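Local coordinates for suppressor of fused homolog (Drosophila melanogaster, PDB 6LPH), which probably binds and sequesters transcription factors as a SUFU-family regulator, and is captured here, as the N-terminal part of the protein, in complex with a Fu peptide, at residues Pro15-Tyr29 and Trp72-Gly84. Numbering follows the deposited sequence.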
ATOM      1  N   PRO A  15     -21.589  -6.190   3.074  1.00 33.63           N
ATOM      2  CA  PRO A  15     -21.255  -4.965   3.792  1.00 27.24           C
ATOM      3  C   PRO A  15     -20.968  -3.866   2.778  1.00 22.57           C
ATOM      4  O   PRO A  15     -20.144  -4.056   1.884  1.00 23.13           O
ATOM      5  CB  PRO A  15     -20.022  -5.344   4.633  1.00 25.52           C
ATOM      6  CG  PRO A  15     -19.751  -6.798   4.353  1.00 28.82           C
ATOM      7  CD  PRO A  15     -20.476  -7.161   3.099  1.00 30.57           C
ATOM      8  N   PRO A  16     -21.679  -2.732   2.903  1.00 23.49           N
ATOM      9  CA  PRO A  16     -21.790  -1.734   1.834  1.00 19.88           C
ATOM     10  C   PRO A  16     -20.494  -1.006   1.499  1.00 19.00           C
ATOM     11  O   PRO A  16     -20.266  -0.668   0.323  1.00 17.16           O
ATOM     12  CB  PRO A  16     -22.848  -0.743   2.355  1.00 22.06           C
ATOM     13  CG  PRO A  16     -23.311  -1.267   3.668  1.00 23.71           C
ATOM     14  CD  PRO A  16     -22.381  -2.325   4.133  1.00 24.44           C
ATOM     15  N   GLY A  17     -19.662  -0.743   2.508  1.00 17.47           N
ATOM     16  CA  GLY A  17     -18.369  -0.119   2.254  1.00 16.47           C
ATOM     17  C   GLY A  17     -17.463  -1.093   1.527  1.00 17.82           C
ATOM     18  O   GLY A  17     -16.854  -0.758   0.496  1.00 18.75           O
ATOM     19  N   LEU A  18     -17.371  -2.308   2.049  1.00 16.88           N
ATOM     20  CA  LEU A  18     -16.549  -3.356   1.412  1.00 17.79           C
ATOM     21  C   LEU A  18     -17.013  -3.556  -0.052  1.00 16.14           C
ATOM     22  O   LEU A  18     -16.204  -3.521  -0.974  1.00 16.06           O
ATOM     23  CB  LEU A  18     -16.680  -4.652   2.213  1.00 20.28           C
ATOM     24  CG  LEU A  18     -15.583  -5.725   2.309  1.00 24.99           C
ATOM     25  CD1 LEU A  18     -16.292  -7.025   2.629  1.00 25.20           C
ATOM     26  CD2 LEU A  18     -14.714  -5.874   1.092  1.00 25.78           C
ATOM     27  N   LYS A  19     -18.321  -3.696  -0.263  1.00 17.32           N
ATOM     28  CA  LYS A  19     -18.867  -3.924  -1.619  1.00 17.05           C
ATOM     29  C   LYS A  19     -18.500  -2.798  -2.618  1.00 16.88           C
ATOM     30  O   LYS A  19     -18.142  -3.082  -3.774  1.00 17.71           O
ATOM     31  CB  LYS A  19     -20.398  -4.144  -1.572  1.00 21.27           C
ATOM     32  CG  LYS A  19     -21.030  -4.478  -2.939  1.00 21.04           C
ATOM     33  CD  LYS A  19     -22.544  -4.643  -2.879  1.00 28.73           C
ATOM     34  CE  LYS A  19     -23.048  -5.381  -4.115  1.00 34.12           C
ATOM     35  NZ  LYS A  19     -22.588  -4.735  -5.366  1.00 31.41           N
ATOM     36  N   ALA A  20     -18.596  -1.534  -2.185  1.00 17.57           N
ATOM     37  CA  ALA A  20     -18.218  -0.374  -3.037  1.00 16.36           C
ATOM     38  C   ALA A  20     -16.758  -0.433  -3.494  1.00 15.76           C
ATOM     39  O   ALA A  20     -16.433  -0.195  -4.663  1.00 15.25           O
ATOM     40  CB  ALA A  20     -18.453   0.925  -2.294  1.00 17.02           C
ATOM     41  N   ILE A  21     -15.877  -0.763  -2.557  1.00 16.31           N
ATOM     42  CA  ILE A  21     -14.461  -0.858  -2.875  1.00 14.29           C
ATOM     43  C   ILE A  21     -14.210  -2.023  -3.839  1.00 13.78           C
ATOM     44  O   ILE A  21     -13.531  -1.840  -4.847  1.00 14.19           O
ATOM     45  CB  ILE A  21     -13.592  -0.967  -1.596  1.00 13.73           C
ATOM     46  CG1 ILE A  21     -13.736   0.346  -0.770  1.00 15.29           C
ATOM     47  CG2 ILE A  21     -12.128  -1.225  -1.970  1.00 12.51           C
ATOM     48  CD1 ILE A  21     -13.188   0.243   0.655  1.00 13.99           C
ATOM     49  N   ILE A  22     -14.770  -3.195  -3.524  1.00 14.04           N
ATOM     50  CA  ILE A  22     -14.658  -4.394  -4.405  1.00 15.34           C
ATOM     51  C   ILE A  22     -15.184  -4.117  -5.802  1.00 15.88           C
ATOM     52  O   ILE A  22     -14.548  -4.493  -6.801  1.00 14.83           O
ATOM     53  CB  ILE A  22     -15.390  -5.629  -3.803  1.00 20.15           C
ATOM     54  CG1 ILE A  22     -14.716  -6.094  -2.501  1.00 20.38           C
ATOM     55  CG2 ILE A  22     -15.506  -6.779  -4.815  1.00 23.49           C
ATOM     56  CD1 ILE A  22     -13.276  -6.475  -2.635  1.00 24.52           C
ATOM     57  N   ASP A  23     -16.342  -3.447  -5.881  1.00 15.42           N
ATOM     58  CA  ASP A  23     -16.881  -3.037  -7.170  1.00 17.17           C
ATOM     59  C   ASP A  23     -15.954  -2.102  -7.951  1.00 15.27           C
ATOM     60  O   ASP A  23     -15.706  -2.319  -9.143  1.00 16.64           O
ATOM     61  CB  ASP A  23     -18.276  -2.428  -7.003  1.00 17.88           C
ATOM     62  CG  ASP A  23     -19.318  -3.473  -6.630  1.00 23.18           C
ATOM     63  OD1 ASP A  23     -20.443  -3.108  -6.231  1.00 23.98           O
ATOM     64  OD2 ASP A  23     -19.003  -4.684  -6.732  1.00 26.55           O
ATOM     65  N   HIS A  24     -15.424  -1.084  -7.280  1.00 14.88           N
ATOM     66  CA  HIS A  24     -14.409  -0.202  -7.872  1.00 14.73           C
ATOM     67  C   HIS A  24     -13.208  -0.964  -8.385  1.00 15.46           C
ATOM     68  O   HIS A  24     -12.749  -0.727  -9.516  1.00 14.80           O
ATOM     69  CB  HIS A  24     -13.962   0.831  -6.844  1.00 12.68           C
ATOM     70  CG  HIS A  24     -13.112   1.926  -7.414  1.00 14.74           C
ATOM     71  ND1 HIS A  24     -13.455   2.609  -8.526  1.00 18.00           N
ATOM     72  CD2 HIS A  24     -11.905   2.475  -6.972  1.00 15.96           C
ATOM     73  CE1 HIS A  24     -12.506   3.538  -8.794  1.00 16.12           C
ATOM     74  NE2 HIS A  24     -11.567   3.461  -7.839  1.00 17.34           N
ATOM     75  N   LEU A  25     -12.671  -1.866  -7.560  1.00 15.39           N
ATOM     76  CA  LEU A  25     -11.525  -2.698  -7.994  1.00 15.22           C
ATOM     77  C   LEU A  25     -11.881  -3.606  -9.178  1.00 16.45           C
ATOM     78  O   LEU A  25     -11.030  -3.888 -10.039  1.00 15.70           O
ATOM     79  CB  LEU A  25     -10.956  -3.524  -6.849  1.00 15.68           C
ATOM     80  CG  LEU A  25     -10.270  -2.710  -5.737  1.00 16.58           C
ATOM     81  CD1 LEU A  25      -9.896  -3.570  -4.524  1.00 14.68           C
ATOM     82  CD2 LEU A  25      -9.042  -2.003  -6.307  1.00 17.89           C
ATOM     83  N   GLY A  26     -13.131  -4.063  -9.224  1.00 16.51           N
ATOM     84  CA  GLY A  26     -13.600  -4.891 -10.358  1.00 19.30           C
ATOM     85  C   GLY A  26     -13.596  -4.159 -11.705  1.00 18.50           C
ATOM     86  O   GLY A  26     -13.393  -4.766 -12.781  1.00 18.84           O
ATOM     87  N   GLN A  27     -13.801  -2.850 -11.649  1.00 18.90           N
ATOM     88  CA  GLN A  27     -13.820  -2.009 -12.846  1.00 18.90           C
ATOM     89  C   GLN A  27     -12.405  -1.729 -13.309  1.00 17.21           C
ATOM     90  O   GLN A  27     -12.136  -1.587 -14.506  1.00 18.18           O
ATOM     91  CB  GLN A  27     -14.464  -0.666 -12.526  1.00 21.65           C
ATOM     92  CG  GLN A  27     -15.928  -0.754 -12.139  1.00 27.31           C
ATOM     93  CD  GLN A  27     -16.863  -0.801 -13.325  1.00 34.96           C
ATOM     94  OE1 GLN A  27     -17.796  -0.006 -13.402  1.00 57.34           O
ATOM     95  NE2 GLN A  27     -16.635  -1.720 -14.246  1.00 32.80           N
ATOM     96  N   VAL A  28     -11.506  -1.617 -12.343  1.00 14.95           N
ATOM     97  CA  VAL A  28     -10.130  -1.285 -12.628  1.00 16.57           C
ATOM     98  C   VAL A  28      -9.383  -2.565 -13.057  1.00 14.85           C
ATOM     99  O   VAL A  28      -8.499  -2.532 -13.908  1.00 14.66           O
ATOM    100  CB  VAL A  28      -9.479  -0.601 -11.391  1.00 16.46           C
ATOM    101  CG1 VAL A  28      -7.951  -0.480 -11.534  1.00 16.91           C
ATOM    102  CG2 VAL A  28     -10.063   0.782 -11.195  1.00 22.08           C
ATOM    103  N   TYR A  29      -9.767  -3.699 -12.493  1.00 14.98           N
ATOM    104  CA  TYR A  29      -9.095  -4.971 -12.790  1.00 13.57           C
ATOM    105  C   TYR A  29     -10.125  -5.991 -13.246  1.00 16.68           C
ATOM    106  O   TYR A  29     -10.343  -6.990 -12.549  1.00 18.17           O
ATOM    107  CB  TYR A  29      -8.397  -5.502 -11.529  1.00 13.99           C
ATOM    108  CG  TYR A  29      -7.078  -4.819 -11.174  1.00 14.90           C
ATOM    109  CD1 TYR A  29      -6.993  -3.939 -10.069  1.00 13.43           C
ATOM    110  CD2 TYR A  29      -5.921  -5.075 -11.908  1.00 15.93           C
ATOM    111  CE1 TYR A  29      -5.798  -3.331  -9.745  1.00 14.18           C
ATOM    112  CE2 TYR A  29      -4.716  -4.463 -11.598  1.00 15.47           C
ATOM    113  CZ  TYR A  29      -4.662  -3.595 -10.509  1.00 16.11           C
ATOM    114  OH  TYR A  29      -3.477  -2.978 -10.172  1.00 16.72           O
ATOM    115  N   TRP A  72       3.448  -5.287  -8.285  1.00 10.70           N
ATOM    116  CA  TRP A  72       2.402  -5.804  -7.432  1.00 10.47           C
ATOM    117  C   TRP A  72       1.650  -4.648  -6.813  1.00 10.13           C
ATOM    118  O   TRP A  72       2.280  -3.703  -6.334  1.00 11.48           O
ATOM    119  CB  TRP A  72       3.059  -6.598  -6.330  1.00 11.62           C
ATOM    120  CG  TRP A  72       3.941  -7.731  -6.807  1.00 13.38           C
ATOM    121  CD1 TRP A  72       5.322  -7.874  -6.642  1.00 15.85           C
ATOM    122  CD2 TRP A  72       3.517  -8.930  -7.503  1.00 15.32           C
ATOM    123  NE1 TRP A  72       5.766  -9.079  -7.177  1.00 19.69           N
ATOM    124  CE2 TRP A  72       4.734  -9.750  -7.713  1.00 18.83           C
ATOM    125  CE3 TRP A  72       2.308  -9.404  -7.962  1.00 17.23           C
ATOM    126  CZ2 TRP A  72       4.689 -10.963  -8.365  1.00 23.02           C
ATOM    127  CZ3 TRP A  72       2.289 -10.644  -8.629  1.00 19.76           C
ATOM    128  CH2 TRP A  72       3.441 -11.396  -8.806  1.00 22.30           C
ATOM    129  N   HIS A  73       0.312  -4.692  -6.806  1.00 10.14           N
ATOM    130  CA  HIS A  73      -0.520  -3.561  -6.292  1.00 10.35           C
ATOM    131  C   HIS A  73      -1.325  -4.067  -5.095  1.00 10.27           C
ATOM    132  O   HIS A  73      -2.086  -5.059  -5.216  1.00 11.42           O
ATOM    133  CB  HIS A  73      -1.422  -3.085  -7.406  1.00  9.96           C
ATOM    134  CG  HIS A  73      -2.237  -1.842  -7.101  1.00 10.08           C
ATOM    135  ND1 HIS A  73      -3.324  -1.510  -7.843  1.00 11.27           N
ATOM    136  CD2 HIS A  73      -2.102  -0.840  -6.139  1.00 11.32           C
ATOM    137  CE1 HIS A  73      -3.864  -0.352  -7.394  1.00 11.03           C
ATOM    138  NE2 HIS A  73      -3.115   0.081  -6.365  1.00 11.93           N
ATOM    139  N   TYR A  74      -1.105  -3.451  -3.934  1.00  9.82           N
ATOM    140  CA  TYR A  74      -1.758  -3.862  -2.693  1.00  9.12           C
ATOM    141  C   TYR A  74      -2.831  -2.853  -2.304  1.00  9.69           C
ATOM    142  O   TYR A  74      -2.581  -1.656  -2.405  1.00 10.51           O
ATOM    143  CB  TYR A  74      -0.727  -3.885  -1.571  1.00  8.72           C
ATOM    144  CG  TYR A  74       0.370  -4.895  -1.879  1.00  9.09           C
ATOM    145  CD1 TYR A  74       1.437  -4.562  -2.711  1.00  9.35           C
ATOM    146  CD2 TYR A  74       0.287  -6.190  -1.389  1.00  9.47           C
ATOM    147  CE1 TYR A  74       2.472  -5.514  -2.983  1.00 11.07           C
ATOM    148  CE2 TYR A  74       1.325  -7.145  -1.642  1.00 11.60           C
ATOM    149  CZ  TYR A  74       2.390  -6.782  -2.472  1.00 11.31           C
ATOM    150  OH  TYR A  74       3.385  -7.691  -2.782  1.00 14.01           O
ATOM    151  N   ILE A  75      -4.002  -3.332  -1.867  1.00  9.22           N
ATOM    152  CA  ILE A  75      -5.120  -2.407  -1.431  1.00  9.11           C
ATOM    153  C   ILE A  75      -5.707  -2.886  -0.105  1.00  9.56           C
ATOM    154  O   ILE A  75      -6.080  -4.058   0.010  1.00  9.67           O
ATOM    155  CB  ILE A  75      -6.227  -2.239  -2.492  1.00 10.08           C
ATOM    156  CG1 ILE A  75      -5.639  -1.807  -3.835  1.00 10.22           C
ATOM    157  CG2 ILE A  75      -7.277  -1.184  -2.023  1.00  9.97           C
ATOM    158  CD1 ILE A  75      -5.442  -2.950  -4.795  1.00 11.07           C
ATOM    159  N   SER A  76      -5.758  -1.999   0.906  1.00 10.33           N
ATOM    160  CA  SER A  76      -6.247  -2.374   2.248  1.00 10.40           C
ATOM    161  C   SER A  76      -7.746  -2.198   2.375  1.00 10.85           C
ATOM    162  O   SER A  76      -8.363  -1.389   1.647  1.00 10.89           O
ATOM    163  CB  SER A  76      -5.587  -1.498   3.341  1.00 11.41           C
ATOM    164  OG  SER A  76      -6.170  -0.171   3.379  1.00 13.07           O
ATOM    165  N   PHE A  77      -8.330  -2.933   3.324  1.00 10.80           N
ATOM    166  CA  PHE A  77      -9.749  -2.773   3.677  1.00 11.26           C
ATOM    167  C   PHE A  77      -9.815  -2.753   5.183  1.00 10.94           C
ATOM    168  O   PHE A  77      -9.481  -3.770   5.836  1.00 12.17           O
ATOM    169  CB  PHE A  77     -10.582  -3.968   3.213  1.00 10.95           C
ATOM    170  CG  PHE A  77     -10.578  -4.195   1.725  1.00 12.40           C
ATOM    171  CD1 PHE A  77      -9.496  -4.829   1.099  1.00 11.38           C
ATOM    172  CD2 PHE A  77     -11.691  -3.853   0.954  1.00 12.61           C
ATOM    173  CE1 PHE A  77      -9.501  -5.070  -0.271  1.00 12.83           C
ATOM    174  CE2 PHE A  77     -11.699  -4.113  -0.414  1.00 15.44           C
ATOM    175  CZ  PHE A  77     -10.601  -4.718  -1.032  1.00 14.00           C
ATOM    176  N   GLY A  78     -10.262  -1.625   5.734  1.00 11.22           N
ATOM    177  CA  GLY A  78     -10.466  -1.498   7.168  1.00 10.38           C
ATOM    178  C   GLY A  78     -10.305  -0.104   7.736  1.00 11.02           C
ATOM    179  O   GLY A  78     -10.860   0.165   8.792  1.00 13.34           O
ATOM    180  N   LEU A  79      -9.527   0.767   7.074  1.00 11.44           N
ATOM    181  CA  LEU A  79      -9.372   2.174   7.518  1.00 11.94           C
ATOM    182  C   LEU A  79     -10.620   2.988   7.185  1.00 12.01           C
ATOM    183  O   LEU A  79     -10.947   3.952   7.888  1.00 14.25           O
ATOM    184  CB  LEU A  79      -8.097   2.830   6.917  1.00 11.98           C
ATOM    185  CG  LEU A  79      -6.800   2.187   7.468  1.00 12.71           C
ATOM    186  CD1 LEU A  79      -5.619   2.548   6.605  1.00 11.47           C
ATOM    187  CD2 LEU A  79      -6.567   2.779   8.832  1.00 17.86           C
ATOM    188  N   SER A  80     -11.307   2.590   6.124  1.00 12.45           N
ATOM    189  CA  SER A  80     -12.628   3.163   5.808  1.00 12.93           C
ATOM    190  C   SER A  80     -13.726   2.332   6.500  1.00 13.38           C
ATOM    191  O   SER A  80     -13.439   1.290   7.118  1.00 12.18           O
ATOM    192  CB  SER A  80     -12.835   3.210   4.297  1.00 12.80           C
ATOM    193  OG  SER A  80     -12.972   1.899   3.777  1.00 14.09           O
ATOM    194  N   ASP A  81     -14.972   2.801   6.426  1.00 12.93           N
ATOM    195  CA  ASP A  81     -16.061   2.120   7.112  1.00 14.08           C
ATOM    196  C   ASP A  81     -16.637   1.032   6.203  1.00 14.03           C
ATOM    197  O   ASP A  81     -17.539   1.303   5.398  1.00 15.50           O
ATOM    198  CB  ASP A  81     -17.145   3.127   7.533  1.00 15.83           C
ATOM    199  CG  ASP A  81     -18.299   2.477   8.278  1.00 18.00           C
ATOM    200  OD1 ASP A  81     -19.281   3.183   8.589  1.00 22.13           O
ATOM    201  OD2 ASP A  81     -18.246   1.256   8.539  1.00 18.29           O
ATOM    202  N   LEU A  82     -16.106  -0.186   6.331  1.00 12.26           N
ATOM    203  CA  LEU A  82     -16.558  -1.331   5.529  1.00 13.97           C
ATOM    204  C   LEU A  82     -18.013  -1.739   5.808  1.00 14.89           C
ATOM    205  O   LEU A  82     -18.693  -2.274   4.938  1.00 15.26           O
ATOM    206  CB  LEU A  82     -15.663  -2.541   5.828  1.00 11.97           C
ATOM    207  CG  LEU A  82     -14.149  -2.364   5.546  1.00 11.71           C
ATOM    208  CD1 LEU A  82     -13.352  -3.657   5.867  1.00 10.78           C
ATOM    209  CD2 LEU A  82     -13.920  -1.906   4.100  1.00 11.76           C
ATOM    210  N   HIS A  83     -18.479  -1.523   7.032  1.00 16.45           N
ATOM    211  CA  HIS A  83     -19.706  -2.181   7.479  1.00 16.19           C
ATOM    212  C   HIS A  83     -20.885  -1.288   7.690  1.00 16.91           C
ATOM    213  O   HIS A  83     -21.994  -1.723   7.500  1.00 20.10           O
ATOM    214  CB  HIS A  83     -19.439  -2.980   8.738  1.00 17.20           C
ATOM    215  CG  HIS A  83     -18.336  -3.983   8.581  1.00 17.68           C
ATOM    216  ND1 HIS A  83     -18.541  -5.203   8.050  1.00 22.33           N
ATOM    217  CD2 HIS A  83     -16.994  -3.925   8.936  1.00 18.04           C
ATOM    218  CE1 HIS A  83     -17.378  -5.895   8.051  1.00 21.15           C
ATOM    219  NE2 HIS A  83     -16.431  -5.106   8.585  1.00 20.36           N
ATOM    220  N   GLY A  84     -20.661  -0.060   8.143  1.00 19.64           N
ATOM    221  CA  GLY A  84     -21.747   0.882   8.356  1.00 22.24           C
ATOM    222  C   GLY A  84     -22.453   0.767   9.697  1.00 21.45           C
ATOM    223  O   GLY A  84     -23.379   1.525   9.951  1.00 25.15           O
TER
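The carbonyl oxygen of L82 receives two backbone N-H groups from the first turn of helix 16-28. L18 N lies 3.2 Å from L82 O, in the carbonyl plane and on a lone pair, with a nearly straight N-H...O angle of 160°; G17 N gives a weaker, bent bond to the same atom. G17 comes so close that a side chain would collide with D81 O and L82 CA. The acceptor loop is itself braced: D81 OD2 takes H83 N and G84 N from one face of its carboxylate plane, H83 N closing an Asx turn and G84 N extending it to an Asx motif.

Further along, the helix runs nearly antiparallel to strand 72-77, at 165°, and F77 is the residue on which four helix side chains converge. I21 CG2 presses to 3.3 Å from F77 CE2, I22 CD1 and L25 CD1 meet F77 CZ, and L18 CD2 touches F77 CD2 at 3.6 Å. Cut back to an alanine, F77 would probably leave L18, I21, I22 and L25 without their common partner and a gap beneath the helix. L18 and I22 also pack on the bound peptide, which places this layer next to the Fu-binding surface.

At the far end, Y29 OH and H73 ND1 share a 2.8 Å hydrogen bond at the edge of both rings, whose planes are inclined to each other. With CG anti to the backbone N (chi1 -174°), H73 carries its imidazole out toward the Y29 hydroxyl, and I75 CD1 sits over the imidazole face. D178 OD1 bonds H73 NE2, so both imidazole nitrogens are engaged. Polar bonds thus pin both helix ends, with apolar packing between.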